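PDB 2UUY: tryptase inhibitor from Rhipicephalus appendiculatus, which probably inhibits serine endopeptidases such as tryptase, this chain being a disulfide-rich part of it, probably a Kunitz-type domain like that of tick anticoagulant peptide. Local coordinates for residues 21-26 and 34-39. Residues are numbered along the deposited sequence; the frame is centred on the assembly and turned at random.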
loop_
_atom_site.group_PDB
_atom_site.type_symbol
_atom_site.label_atom_id
_atom_site.label_comp_id
_atom_site.label_asym_id
_atom_site.label_seq_id
_atom_site.Cartn_x
_atom_site.Cartn_y
_atom_site.Cartn_z
ATOM N N ARG B 21 -2.855 -4.925 -14.806
ATOM C CA ARG B 21 -4.082 -5.135 -15.593
ATOM C C ARG B 21 -3.784 -4.937 -17.056
ATOM O O ARG B 21 -2.919 -4.167 -17.428
ATOM C CB ARG B 21 -5.159 -4.128 -15.196
ATOM C CG ARG B 21 -5.445 -4.049 -13.733
ATOM C CD ARG B 21 -5.986 -5.306 -13.183
ATOM N NE ARG B 21 -7.290 -5.612 -13.744
ATOM C CZ ARG B 21 -8.010 -6.658 -13.409
ATOM N NH1 ARG B 21 -7.532 -7.537 -12.557
ATOM N NH2 ARG B 21 -9.208 -6.836 -13.955
ATOM N N TYR B 22 -4.544 -5.614 -17.908
ATOM C CA TYR B 22 -4.401 -5.492 -19.349
ATOM C C TYR B 22 -5.653 -4.845 -19.901
ATOM O O TYR B 22 -6.746 -5.312 -19.650
ATOM C CB TYR B 22 -4.171 -6.884 -19.964
ATOM C CG TYR B 22 -2.935 -7.559 -19.416
ATOM C CD1 TYR B 22 -1.695 -7.287 -19.945
ATOM C CD2 TYR B 22 -3.014 -8.414 -18.334
ATOM C CE1 TYR B 22 -0.549 -7.875 -19.422
ATOM C CE2 TYR B 22 -1.894 -9.018 -17.844
ATOM C CZ TYR B 22 -0.659 -8.713 -18.376
ATOM O OH TYR B 22 0.472 -9.308 -17.805
ATOM N N TYR B 23 -5.473 -3.742 -20.627
ATOM C CA TYR B 23 -6.584 -2.994 -21.205
ATOM C C TYR B 23 -6.418 -2.919 -22.711
ATOM O O TYR B 23 -5.327 -2.715 -23.236
ATOM C CB TYR B 23 -6.597 -1.564 -20.670
ATOM C CG TYR B 23 -7.102 -1.334 -19.278
ATOM C CD1 TYR B 23 -8.354 -0.813 -19.080
ATOM C CD2 TYR B 23 -6.283 -1.524 -18.171
ATOM C CE1 TYR B 23 -8.811 -0.502 -17.828
ATOM C CE2 TYR B 23 -6.731 -1.202 -16.902
ATOM C CZ TYR B 23 -7.982 -0.708 -16.736
ATOM O OH TYR B 23 -8.389 -0.363 -15.462
ATOM N N CYS B 24 -7.532 -3.037 -23.396
ATOM C CA CYS B 24 -7.555 -2.854 -24.830
ATOM C C CYS B 24 -7.483 -1.390 -25.198
ATOM O O CYS B 24 -8.392 -0.609 -24.835
ATOM C CB CYS B 24 -8.859 -3.438 -25.366
ATOM S SG CYS B 24 -9.029 -3.264 -27.153
ATOM N N MET B 25 -6.404 -1.018 -25.876
ATOM C CA MET B 25 -6.164 0.352 -26.310
ATOM C C MET B 25 -6.181 0.361 -27.830
ATOM O O MET B 25 -5.163 0.174 -28.471
ATOM C CB MET B 25 -4.810 0.859 -25.791
ATOM C CG MET B 25 -4.579 0.728 -24.289
ATOM S SD MET B 25 -5.869 1.391 -23.214
ATOM C CE MET B 25 -6.409 2.871 -24.028
ATOM N N GLY B 26 -7.352 0.536 -28.411
ATOM C CA GLY B 26 -7.496 0.530 -29.866
ATOM C C GLY B 26 -7.402 -0.888 -30.403
ATOM O O GLY B 26 -8.307 -1.692 -30.194
ATOM N N GLY B 34 -0.764 -0.211 -11.464
ATOM C CA GLY B 34 -1.223 0.839 -10.568
ATOM C C GLY B 34 -2.562 0.462 -10.000
ATOM O O GLY B 34 -2.900 -0.715 -9.877
ATOM N N CYS B 35 -3.328 1.475 -9.593
ATOM C CA CYS B 35 -4.612 1.239 -8.945
ATOM C C CYS B 35 -5.698 1.140 -9.983
ATOM O O CYS B 35 -6.500 2.052 -10.189
ATOM C CB CYS B 35 -4.921 2.401 -7.976
ATOM S SG CYS B 35 -6.481 2.169 -7.110
ATOM N N TYR B 36 -5.697 0.020 -10.658
ATOM C CA TYR B 36 -6.602 -0.220 -11.785
ATOM C C TYR B 36 -7.439 -1.414 -11.443
ATOM O O TYR B 36 -6.882 -2.463 -11.114
ATOM C CB TYR B 36 -5.804 -0.494 -13.059
ATOM C CG TYR B 36 -4.992 0.645 -13.543
ATOM C CD1 TYR B 36 -5.580 1.738 -14.179
ATOM C CD2 TYR B 36 -3.620 0.651 -13.371
ATOM C CE1 TYR B 36 -4.809 2.783 -14.618
ATOM C CE2 TYR B 36 -2.853 1.684 -13.840
ATOM C CZ TYR B 36 -3.451 2.742 -14.483
ATOM O OH TYR B 36 -2.677 3.766 -14.963
ATOM N N THR B 37 -8.761 -1.250 -11.583
ATOM C CA THR B 37 -9.741 -2.305 -11.354
ATOM C C THR B 37 -10.382 -2.782 -12.652
ATOM O O THR B 37 -11.024 -3.841 -12.659
ATOM C CB THR B 37 -10.897 -1.827 -10.413
ATOM O OG1 THR B 37 -11.535 -0.687 -10.980
ATOM C CG2 THR B 37 -10.383 -1.467 -9.040
ATOM N N GLY B 38 -10.231 -2.037 -13.732
ATOM C CA GLY B 38 -10.794 -2.421 -15.018
ATOM C C GLY B 38 -9.874 -3.331 -15.795
ATOM O O GLY B 38 -8.910 -3.906 -15.278
ATOM N N GLY B 39 -10.134 -3.448 -17.074
ATOM C CA GLY B 39 -9.386 -4.352 -17.908
ATOM C C GLY B 39 -9.490 -5.778 -17.425
ATOM O O GLY B 39 -10.458 -6.168 -16.779
#
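Two nitrogens of Arg21 grip the carbonyl oxygen of Gly38. The stronger bond runs from Arg21 NE to Gly38 O at 2.8 Å, with an N-H...O angle of 158°. The oxygen lies in the guanidinium plane, at its edge. Arg21 NH2 adds weak hydrogen bonds, each 3.2 Å, to Gly38 O and Gly39 O. The Arg21 chain bends at chi2 and chi3, which sets this edge of the guanidinium beside the carbonyls of Gly38 and Gly39. On the way Arg21 CG packs 3.6 Å from Tyr36 CB. With an alanine in place of Arg21, Gly38 O and Gly39 O would lose these side-chain donors, and the 38-39 peptide would probably be freer to shift.

Tyr23 meets the same glycines with its ring. Gly39 CA sits almost straight above one face, 3.8 Å from the centroid of the Tyr23 ring, a CH-pi contact. Gly38 N gives a weak hydrogen bond to Tyr23 OH. The edge of Tyr23 turns toward the face of Tyr36 in an offset edge-to-face pair, planes at 72°. The Tyr23 ring also meets Tyr32 of strand 28-34.

Disulfides join Cys35 to Cys15 and Cys24 to Cys50. The contact lays the loop after the second strand across the first strand of the two-stranded antiparallel hairpin, consistent with the disulfide-rich Kunitz fold.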